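Long-range contacts in clavulanic acid biosynthesis oligopeptide binding protein 2 (Streptomyces clavuligerus, PDB 2WOL), which probably binds oligopeptides or related solutes as an extracellular solute-binding protein associated with the biosynthesis of the beta-lactamase inhibitor clavulanic acid: residues F303-I313 / V441-D452; A328-R338 / V405-V416. All blocks are in the same frame, centred on the assembly; numbering follows the deposited sequence. Where two conformers were deposited one is given.

In the fold
Both contacts lie in one lobe of a family 5 solute-binding protein, their centres about 15 Å apart. Contact 1 pairs strands 303-309 and 448-453 in the mixed sheet of this lobe, where 303-309 also borders strand 523-534 and 448-453 runs parallel to 391-398. Contact 2 joins two helices, 331-337 and 401-414, over the face of this sheet that carries H305, V307 and V450. Along the chain contact 2 is nested inside the loop closed by contact 1, so both helices come from the chain between the two paired strands. V405 packs on V450, and V409 meets V307, which makes the two contacts successive layers of one alpha/beta lobe.

Contact 1 of 2, residues F303-I313 / V441-D452; sequences FLHFVAMQPHI and VREHGLGLLVTD
F306 and T451 form one hydrogen-bonded pair of an antiparallel beta ladder inside the mixed sheet, and A308 and L449 form the next. Between F306 and T451 the side chains run alongside each other. F306 holds CG between its backbone N and carbonyl carbon (chi1 65°), which turns the ring toward T451, and CG2 of T451 lies over one ring face, 3.7 Å from the centroid, in a CH-pi contact. On the other face of the ladder V307, M309 and L448 pack together: L448 CD2 touches M309 CG at 4.0 Å, and helix 319-327 covers both side chains.

Beyond the strand Q310 continues the pairing. Its N donates to G447 O, while its chain, bent at chi2 (54°), brings the amide back to the backbone. There NE2 reaches L446 O in an almost straight bond of 3.1 Å lying in the amide plane, and also donates to A308 O, which it approaches from above the carbonyl plane. A Schellman motif closes helix 438-444, with G445 as its C-prime residue: L446 N donates to V441 O, and I313 CG2 packs against the G445 carbonyl oxygen at 3.7 Å. R442, salt-bridged to E484, lays its guanidinium flat on the H312 ring, the planes only 6° apart, with CZ 3.5 Å from H312 CD2.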
loop_
_atom_site.group_PDB
_atom_site.type_symbol
_atom_site.label_atom_id
_atom_site.label_comp_id
_atom_site.label_asym_id
_atom_site.label_seq_id
_atom_site.Cartn_x
_atom_site.Cartn_y
_atom_site.Cartn_z
ATOM N N PHE A 303 -6.478 -0.669 3.647
ATOM C CA PHE A 303 -6.717 0.706 3.227
ATOM C C PHE A 303 -7.726 1.365 4.153
ATOM O O PHE A 303 -8.616 0.700 4.701
ATOM C CB PHE A 303 -7.221 0.761 1.783
ATOM C CG PHE A 303 -6.130 0.695 0.747
ATOM C CD1 PHE A 303 -5.392 -0.473 0.562
ATOM C CD2 PHE A 303 -5.858 1.793 -0.058
ATOM C CE1 PHE A 303 -4.389 -0.535 -0.404
ATOM C CE2 PHE A 303 -4.856 1.739 -1.025
ATOM C CZ PHE A 303 -4.119 0.577 -1.192
ATOM N N LEU A 304 -7.567 2.672 4.332
ATOM C CA LEU A 304 -8.496 3.481 5.104
ATOM C C LEU A 304 -9.152 4.502 4.188
ATOM O O LEU A 304 -8.472 5.191 3.436
ATOM C CB LEU A 304 -7.763 4.197 6.243
ATOM C CG LEU A 304 -8.545 5.275 7.008
ATOM C CD1 LEU A 304 -9.599 4.663 7.909
ATOM C CD2 LEU A 304 -7.604 6.154 7.814
ATOM N N HIS A 305 -10.475 4.589 4.262
ATOM C CA HIS A 305 -11.228 5.629 3.588
ATOM C C HIS A 305 -11.525 6.707 4.623
ATOM O O HIS A 305 -12.034 6.415 5.707
ATOM C CB HIS A 305 -12.525 5.049 3.019
ATOM C CG HIS A 305 -13.208 5.937 2.026
ATOM N ND1 HIS A 305 -12.606 6.348 0.855
ATOM C CD2 HIS A 305 -14.452 6.470 2.016
ATOM C CE1 HIS A 305 -13.444 7.109 0.176
ATOM N NE2 HIS A 305 -14.570 7.203 0.860
ATOM N N PHE A 306 -11.191 7.953 4.296
ATOM C CA PHE A 306 -11.360 9.043 5.248
ATOM C C PHE A 306 -11.634 10.383 4.583
ATOM O O PHE A 306 -11.503 10.529 3.369
ATOM C CB PHE A 306 -10.154 9.141 6.208
ATOM C CG PHE A 306 -8.849 9.515 5.544
ATOM C CD1 PHE A 306 -8.408 10.836 5.546
ATOM C CD2 PHE A 306 -8.046 8.542 4.951
ATOM C CE1 PHE A 306 -7.197 11.187 4.957
ATOM C CE2 PHE A 306 -6.832 8.883 4.359
ATOM C CZ PHE A 306 -6.409 10.212 4.359
ATOM N N VAL A 307 -12.042 11.350 5.400
ATOM C CA VAL A 307 -12.183 12.733 4.971
ATOM C C VAL A 307 -11.159 13.565 5.740
ATOM O O VAL A 307 -11.062 13.472 6.971
ATOM C CB VAL A 307 -13.619 13.266 5.218
ATOM C CG1 VAL A 307 -13.710 14.763 4.911
ATOM C CG2 VAL A 307 -14.632 12.483 4.384
ATOM N N ALA A 308 -10.384 14.356 5.006
ATOM C CA ALA A 308 -9.408 15.252 5.609
ATOM C C ALA A 308 -9.955 16.668 5.648
ATOM O O ALA A 308 -10.618 17.103 4.713
ATOM C CB ALA A 308 -8.101 15.211 4.828
ATOM N N MET A 309 -9.677 17.372 6.742
ATOM C CA MET A 309 -10.028 18.783 6.877
ATOM C C MET A 309 -8.770 19.641 6.985
ATOM O O MET A 309 -7.827 19.290 7.697
ATOM C CB MET A 309 -10.958 18.999 8.065
ATOM C CG MET A 309 -12.393 18.609 7.758
ATOM S SD MET A 309 -13.482 18.683 9.183
ATOM C CE MET A 309 -13.135 17.117 9.980
ATOM N N GLN A 310 -8.774 20.760 6.264
ATOM C CA GLN A 310 -7.572 21.557 6.025
ATOM C C GLN A 310 -7.584 22.868 6.810
ATOM O O GLN A 310 -8.305 23.789 6.437
ATOM C CB GLN A 310 -7.448 21.858 4.526
ATOM C CG GLN A 310 -6.970 20.696 3.652
ATOM C CD GLN A 310 -7.795 19.439 3.827
ATOM O OE1 GLN A 310 -7.358 18.495 4.480
ATOM N NE2 GLN A 310 -9.004 19.432 3.272
ATOM N N PRO A 311 -6.794 22.954 7.902
ATOM C CA PRO A 311 -6.718 24.205 8.671
ATOM C C PRO A 311 -6.321 25.447 7.863
ATOM O O PRO A 311 -6.647 26.566 8.271
ATOM C CB PRO A 311 -5.665 23.891 9.737
ATOM C CG PRO A 311 -5.795 22.417 9.933
ATOM C CD PRO A 311 -5.976 21.900 8.531
ATOM N N HIS A 312 -5.642 25.251 6.736
ATOM C CA HIS A 312 -5.273 26.363 5.852
ATOM C C HIS A 312 -6.451 26.933 5.052
ATOM O O HIS A 312 -6.309 27.948 4.353
ATOM C CB HIS A 312 -4.093 25.995 4.938
ATOM C CG HIS A 312 -4.151 24.607 4.375
ATOM N ND1 HIS A 312 -3.855 23.485 5.122
ATOM C CD2 HIS A 312 -4.433 24.165 3.126
ATOM C CE1 HIS A 312 -3.965 22.411 4.358
ATOM N NE2 HIS A 312 -4.316 22.795 3.144
ATOM N N ILE A 313 -7.610 26.290 5.168
ATOM C CA ILE A 313 -8.833 26.749 4.516
ATOM C C ILE A 313 -9.863 27.127 5.585
ATOM O O ILE A 313 -10.540 26.253 6.120
ATOM C CB ILE A 313 -9.433 25.660 3.570
ATOM C CG1 ILE A 313 -8.369 25.053 2.635
ATOM C CG2 ILE A 313 -10.648 26.203 2.803
ATOM C CD1 ILE A 313 -7.690 26.040 1.684
ATOM N N VAL A 441 -5.330 22.555 -3.514
ATOM C CA VAL A 441 -6.224 22.617 -2.360
ATOM C C VAL A 441 -6.559 24.079 -2.031
ATOM O O VAL A 441 -7.716 24.415 -1.772
ATOM C CB VAL A 441 -5.614 21.873 -1.140
ATOM C CG1 VAL A 441 -6.426 22.121 0.132
ATOM C CG2 VAL A 441 -5.522 20.375 -1.426
ATOM N N ARG A 442 -5.546 24.944 -2.075
ATOM C CA ARG A 442 -5.738 26.375 -1.829
ATOM C C ARG A 442 -6.472 27.080 -2.975
ATOM O O ARG A 442 -7.361 27.895 -2.731
ATOM C CB ARG A 442 -4.400 27.052 -1.531
ATOM C CG ARG A 442 -3.865 26.739 -0.149
ATOM C CD ARG A 442 -2.384 27.059 -0.049
ATOM N NE ARG A 442 -1.870 26.854 1.302
ATOM C CZ ARG A 442 -1.519 25.670 1.802
ATOM N NH1 ARG A 442 -1.630 24.567 1.064
ATOM N NH2 ARG A 442 -1.056 25.597 3.044
ATOM N N GLU A 443 -6.114 26.753 -4.217
ATOM C CA GLU A 443 -6.754 27.353 -5.400
ATOM C C GLU A 443 -8.278 27.206 -5.377
ATOM O O GLU A 443 -9.015 28.156 -5.676
ATOM C CB GLU A 443 -6.186 26.746 -6.690
ATOM C CG GLU A 443 -6.829 27.289 -7.970
ATOM C CD GLU A 443 -6.328 26.622 -9.245
ATOM O OE1 GLU A 443 -5.286 25.929 -9.211
ATOM O OE2 GLU A 443 -6.987 26.795 -10.293
ATOM N N HIS A 444 -8.741 26.011 -5.018
ATOM C CA HIS A 444 -10.163 25.696 -5.044
ATOM C C HIS A 444 -10.822 25.792 -3.671
ATOM O O HIS A 444 -12.030 25.588 -3.551
ATOM C CB HIS A 444 -10.390 24.314 -5.653
ATOM C CG HIS A 444 -9.914 24.199 -7.065
ATOM N ND1 HIS A 444 -10.563 24.806 -8.118
ATOM C CD2 HIS A 444 -8.849 23.556 -7.598
ATOM C CE1 HIS A 444 -9.920 24.537 -9.241
ATOM N NE2 HIS A 444 -8.878 23.778 -8.952
ATOM N N GLY A 445 -10.029 26.112 -2.653
ATOM C CA GLY A 445 -10.543 26.299 -1.291
ATOM C C GLY A 445 -11.219 25.049 -0.766
ATOM O O GLY A 445 -12.373 25.089 -0.321
ATOM N N LEU A 446 -10.482 23.944 -0.810
ATOM C CA LEU A 446 -11.014 22.626 -0.464
ATOM C C LEU A 446 -10.826 22.332 1.021
ATOM O O LEU A 446 -9.831 21.731 1.437
ATOM C CB LEU A 446 -10.366 21.540 -1.335
ATOM C CG LEU A 446 -10.450 21.783 -2.850
ATOM C CD1 LEU A 446 -9.693 20.728 -3.646
ATOM C CD2 LEU A 446 -11.904 21.882 -3.322
ATOM N N GLY A 447 -11.799 22.773 1.815
ATOM C CA GLY A 447 -11.767 22.631 3.267
ATOM C C GLY A 447 -11.899 21.191 3.721
ATOM O O GLY A 447 -11.412 20.832 4.795
ATOM N N LEU A 448 -12.578 20.384 2.904
ATOM C CA LEU A 448 -12.668 18.940 3.112
ATOM C C LEU A 448 -12.235 18.207 1.850
ATOM O O LEU A 448 -12.437 18.707 0.739
ATOM C CB LEU A 448 -14.097 18.513 3.477
ATOM C CG LEU A 448 -14.852 19.289 4.559
ATOM C CD1 LEU A 448 -15.808 20.281 3.903
ATOM C CD2 LEU A 448 -15.619 18.356 5.474
ATOM N N LEU A 449 -11.653 17.023 2.031
ATOM C CA LEU A 449 -11.181 16.190 0.923
ATOM C C LEU A 449 -11.517 14.734 1.190
ATOM O O LEU A 449 -11.271 14.232 2.293
ATOM C CB LEU A 449 -9.665 16.331 0.748
ATOM C CG LEU A 449 -9.134 17.677 0.248
ATOM C CD1 LEU A 449 -7.633 17.786 0.481
ATOM C CD2 LEU A 449 -9.470 17.848 -1.237
ATOM N N VAL A 450 -12.069 14.059 0.184
ATOM C CA VAL A 450 -12.340 12.625 0.273
ATOM C C VAL A 450 -11.170 11.863 -0.325
ATOM O O VAL A 450 -10.739 12.149 -1.443
ATOM C CB VAL A 450 -13.629 12.228 -0.493
ATOM C CG1 VAL A 450 -13.868 10.710 -0.417
ATOM C CG2 VAL A 450 -14.830 12.979 0.047
ATOM N N THR A 451 -10.651 10.886 0.411
ATOM C CA THR A 451 -9.598 10.048 -0.141
ATOM C C THR A 451 -9.549 8.663 0.490
ATOM O O THR A 451 -10.292 8.370 1.425
ATOM C CB THR A 451 -8.211 10.753 -0.087
ATOM O OG1 THR A 451 -7.311 10.099 -0.990
ATOM C CG2 THR A 451 -7.631 10.753 1.319
ATOM N N ASP A 452 -8.694 7.808 -0.058
ATOM C CA ASP A 452 -8.363 6.540 0.574
ATOM C C ASP A 452 -6.849 6.391 0.587
ATOM O O ASP A 452 -6.155 7.041 -0.197
ATOM C CB ASP A 452 -9.074 5.357 -0.099
ATOM C CG ASP A 452 -8.547 5.044 -1.491
ATOM O OD1 ASP A 452 -8.032 5.944 -2.188
ATOM O OD2 ASP A 452 -8.673 3.870 -1.900
#

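Contact 2 of 2, residues A328-R338 / V405-V416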
loop_
_atom_site.group_PDB
_atom_site.type_symbol
_atom_site.label_atom_id
_atom_site.label_comp_id
_atom_site.label_asym_id
_atom_site.label_seq_id
_atom_site.Cartn_x
_atom_site.Cartn_y
_atom_site.Cartn_z
ATOM N N ALA A 328 -21.259 15.341 13.296
ATOM C CA ALA A 328 -22.399 15.369 12.371
ATOM C C ALA A 328 -22.287 14.376 11.214
ATOM O O ALA A 328 -23.153 14.330 10.344
ATOM C CB ALA A 328 -22.629 16.784 11.846
ATOM N N ALA A 329 -21.223 13.581 11.211
ATOM C CA ALA A 329 -21.042 12.553 10.195
ATOM C C ALA A 329 -22.031 11.416 10.425
ATOM O O ALA A 329 -22.081 10.833 11.509
ATOM C CB ALA A 329 -19.607 12.026 10.222
ATOM N N ASP A 330 -22.840 11.124 9.410
ATOM C CA ASP A 330 -23.718 9.961 9.459
ATOM C C ASP A 330 -22.909 8.775 8.952
ATOM O O ASP A 330 -22.806 8.556 7.747
ATOM C CB ASP A 330 -24.971 10.194 8.605
ATOM C CG ASP A 330 -25.968 9.040 8.679
ATOM O OD1 ASP A 330 -25.569 7.907 9.011
ATOM O OD2 ASP A 330 -27.160 9.278 8.392
ATOM N N LYS A 331 -22.325 8.024 9.883
ATOM C CA LYS A 331 -21.386 6.951 9.538
ATOM C C LYS A 331 -22.051 5.824 8.752
ATOM O O LYS A 331 -21.406 5.160 7.940
ATOM C CB LYS A 331 -20.718 6.384 10.796
ATOM C CG LYS A 331 -19.921 7.388 11.660
ATOM C CD LYS A 331 -18.745 8.062 10.933
ATOM C CE LYS A 331 -17.680 7.071 10.462
ATOM N NZ LYS A 331 -16.954 6.382 11.573
ATOM N N ILE A 332 -23.338 5.617 9.009
ATOM C CA ILE A 332 -24.120 4.593 8.317
ATOM C C ILE A 332 -24.345 5.005 6.865
ATOM O O ILE A 332 -24.090 4.219 5.944
ATOM C CB ILE A 332 -25.469 4.327 9.039
ATOM C CG1 ILE A 332 -25.236 3.889 10.498
ATOM C CG2 ILE A 332 -26.319 3.306 8.270
ATOM C CD1 ILE A 332 -24.357 2.640 10.671
ATOM N N LEU A 333 -24.792 6.245 6.665
ATOM C CA LEU A 333 -24.986 6.809 5.326
ATOM C C LEU A 333 -23.678 6.822 4.535
ATOM O O LEU A 333 -23.655 6.513 3.338
ATOM C CB LEU A 333 -25.547 8.234 5.426
ATOM C CG LEU A 333 -25.975 8.963 4.148
ATOM C CD1 LEU A 333 -27.258 8.351 3.584
ATOM C CD2 LEU A 333 -26.149 10.460 4.398
ATOM N N LEU A 334 -22.590 7.175 5.214
ATOM C CA LEU A 334 -21.275 7.254 4.586
ATOM C C LEU A 334 -20.769 5.873 4.177
ATOM O O LEU A 334 -20.178 5.715 3.108
ATOM C CB LEU A 334 -20.278 7.974 5.501
ATOM C CG LEU A 334 -20.503 9.490 5.582
ATOM C CD1 LEU A 334 -19.988 10.066 6.892
ATOM C CD2 LEU A 334 -19.858 10.188 4.396
ATOM N N GLN A 335 -21.019 4.875 5.022
ATOM C CA GLN A 335 -20.667 3.497 4.690
ATOM C C GLN A 335 -21.513 2.980 3.528
ATOM O O GLN A 335 -21.006 2.274 2.651
ATOM C CB GLN A 335 -20.825 2.593 5.906
ATOM C CG GLN A 335 -20.453 1.147 5.632
ATOM C CD GLN A 335 -20.390 0.324 6.889
ATOM O OE1 GLN A 335 -21.262 0.432 7.752
ATOM N NE2 GLN A 335 -19.355 -0.509 7.006
ATOM N N ASP A 336 -22.795 3.336 3.521
ATOM C CA ASP A 336 -23.693 2.949 2.432
ATOM C C ASP A 336 -23.219 3.526 1.100
ATOM O O ASP A 336 -23.317 2.865 0.065
ATOM C CB ASP A 336 -25.138 3.358 2.731
ATOM C CG ASP A 336 -25.809 2.452 3.759
ATOM O OD1 ASP A 336 -25.190 1.454 4.184
ATOM O OD2 ASP A 336 -26.962 2.741 4.145
ATOM N N ALA A 337 -22.684 4.745 1.139
ATOM C CA ALA A 337 -22.099 5.369 -0.046
ATOM C C ALA A 337 -20.864 4.602 -0.518
ATOM O O ALA A 337 -20.515 4.645 -1.698
ATOM C CB ALA A 337 -21.754 6.826 0.234
ATOM N N ARG A 338 -20.218 3.902 0.416
ATOM C CA ARG A 338 -19.005 3.129 0.146
ATOM C C ARG A 338 -19.301 1.663 -0.228
ATOM O O ARG A 338 -18.381 0.903 -0.544
ATOM C CB ARG A 338 -18.056 3.207 1.360
ATOM C CG ARG A 338 -16.618 2.761 1.096
ATOM C CD ARG A 338 -15.915 3.688 0.115
ATOM N NE ARG A 338 -15.118 2.939 -0.852
ATOM C CZ ARG A 338 -14.499 3.478 -1.900
ATOM N NH1 ARG A 338 -14.568 4.786 -2.126
ATOM N NH2 ARG A 338 -13.799 2.706 -2.723
ATOM N N VAL A 405 -19.509 9.289 -1.732
ATOM C CA VAL A 405 -19.102 9.597 -0.362
ATOM C C VAL A 405 -19.216 11.102 -0.087
ATOM O O VAL A 405 -19.761 11.507 0.946
ATOM C CB VAL A 405 -17.686 9.049 -0.051
ATOM C CG1 VAL A 405 -17.157 9.590 1.277
ATOM C CG2 VAL A 405 -17.703 7.523 -0.037
ATOM N N ALA A 406 -18.737 11.922 -1.023
ATOM C CA ALA A 406 -18.849 13.379 -0.897
ATOM C C ALA A 406 -20.301 13.823 -0.707
ATOM O O ALA A 406 -20.588 14.652 0.158
ATOM C CB ALA A 406 -18.227 14.082 -2.102
ATOM N N ASP A 407 -21.203 13.256 -1.509
ATOM C CA ASP A 407 -22.635 13.557 -1.421
ATOM C C ASP A 407 -23.202 13.201 -0.047
ATOM O O ASP A 407 -24.043 13.927 0.490
ATOM C CB ASP A 407 -23.424 12.821 -2.511
ATOM C CG ASP A 407 -23.129 13.343 -3.913
ATOM O OD1 ASP A 407 -22.647 14.490 -4.051
ATOM O OD2 ASP A 407 -23.394 12.597 -4.882
ATOM N N ALA A 408 -22.743 12.082 0.509
ATOM C CA ALA A 408 -23.143 11.667 1.850
ATOM C C ALA A 408 -22.607 12.616 2.928
ATOM O O ALA A 408 -23.251 12.819 3.963
ATOM C CB ALA A 408 -22.713 10.235 2.116
ATOM N N VAL A 409 -21.440 13.211 2.682
ATOM C CA VAL A 409 -20.914 14.230 3.596
ATOM C C VAL A 409 -21.796 15.483 3.526
ATOM O O VAL A 409 -22.165 16.049 4.553
ATOM C CB VAL A 409 -19.428 14.594 3.313
ATOM C CG1 VAL A 409 -18.934 15.653 4.299
ATOM C CG2 VAL A 409 -18.535 13.361 3.401
ATOM N N VAL A 410 -22.138 15.896 2.307
ATOM C CA VAL A 410 -23.034 17.037 2.082
ATOM C C VAL A 410 -24.353 16.844 2.839
ATOM O O VAL A 410 -24.789 17.723 3.585
ATOM C CB VAL A 410 -23.312 17.253 0.567
ATOM C CG1 VAL A 410 -24.372 18.336 0.346
ATOM C CG2 VAL A 410 -22.030 17.604 -0.174
ATOM N N GLU A 411 -24.968 15.678 2.651
ATOM C CA GLU A 411 -26.238 15.347 3.290
ATOM C C GLU A 411 -26.129 15.320 4.822
ATOM O O GLU A 411 -27.000 15.850 5.522
ATOM C CB GLU A 411 -26.757 14.008 2.756
ATOM C CG GLU A 411 -28.161 13.643 3.217
ATOM C CD GLU A 411 -28.696 12.375 2.560
ATOM O OE1 GLU A 411 -28.232 12.010 1.455
ATOM O OE2 GLU A 411 -29.588 11.742 3.155
ATOM N N SER A 412 -25.056 14.714 5.330
ATOM C CA SER A 412 -24.816 14.626 6.772
ATOM C C SER A 412 -24.736 16.010 7.395
ATOM O O SER A 412 -25.413 16.301 8.374
ATOM C CB SER A 412 -23.503 13.887 7.066
ATOM O OG SER A 412 -23.541 12.530 6.655
ATOM N N LEU A 413 -23.900 16.861 6.805
ATOM C CA LEU A 413 -23.562 18.147 7.402
ATOM C C LEU A 413 -24.649 19.200 7.236
ATOM O O LEU A 413 -24.733 20.135 8.030
ATOM C CB LEU A 413 -22.225 18.652 6.848
ATOM C CG LEU A 413 -21.003 17.739 7.030
ATOM C CD1 LEU A 413 -19.726 18.469 6.654
ATOM C CD2 LEU A 413 -20.907 17.190 8.448
ATOM N N ALA A 414 -25.484 19.044 6.210
ATOM C CA ALA A 414 -26.604 19.968 5.982
ATOM C C ALA A 414 -27.554 20.009 7.180
ATOM O O ALA A 414 -28.220 21.015 7.419
ATOM C CB ALA A 414 -27.359 19.595 4.717
ATOM N N ARG A 415 -27.591 18.916 7.939
ATOM C CA ARG A 415 -28.468 18.792 9.107
ATOM C C ARG A 415 -28.154 19.788 10.228
ATOM O O ARG A 415 -29.013 20.054 11.074
ATOM C CB ARG A 415 -28.426 17.362 9.651
ATOM C CG ARG A 415 -28.895 16.311 8.655
ATOM C CD ARG A 415 -28.774 14.904 9.220
ATOM N NE ARG A 415 -27.390 14.571 9.557
ATOM C CZ ARG A 415 -27.019 13.517 10.279
ATOM N NH1 ARG A 415 -27.927 12.671 10.759
ATOM N NH2 ARG A 415 -25.731 13.310 10.528
ATOM N N VAL A 416 -26.934 20.324 10.237
ATOM C CA VAL A 416 -26.525 21.321 11.234
ATOM C C VAL A 416 -26.133 22.655 10.578
ATOM O O VAL A 416 -25.426 23.475 11.169
ATOM C CB VAL A 416 -25.398 20.788 12.166
ATOM C CG1 VAL A 416 -25.901 19.610 12.994
ATOM C CG2 VAL A 416 -24.151 20.399 11.369
#
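S412 OG works as a relay: it accepts from D330 N at 3.2 Å and gives its proton to A408 O at 2.7 Å. It does so at the end of an antiparallel helix pair, 331-337 against 405-414, whose axes approach to 8.5 Å at 161°. D330 is the N-cap of helix 331-337, its OD1 taking a straight bond from L333 N, while OD2 forms a salt bridge with R372. The cap and the serine thus fix the start of one helix against the flank of the other.

Nearby, R415 NH2 donates to A328 O in a bond of 2.8 Å. The oxygen lies in the guanidinium plane, although the nitrogen stands well above the carbonyl plane of A328. A bend at chi3 (-61°) folds the arginine back along its own chain, where NE donates to S412 O on a lone pair in the carbonyl plane. One edge of the guanidinium, the NE/NH2 side, carries both bonds, and NH2 also donates to R372 O.

Further along, the interface is apolar. L334 is a knob in the hole formed by V405, A408, V409 and S412, and its CD2 branch does the touching, 3.6 Å from V409 CG2. L333 crosses E411 at about a right angle, laying CD2 against the aliphatic and carboxylate carbons. Toward the other end A337 CB lies 4.0 Å from A408 CB.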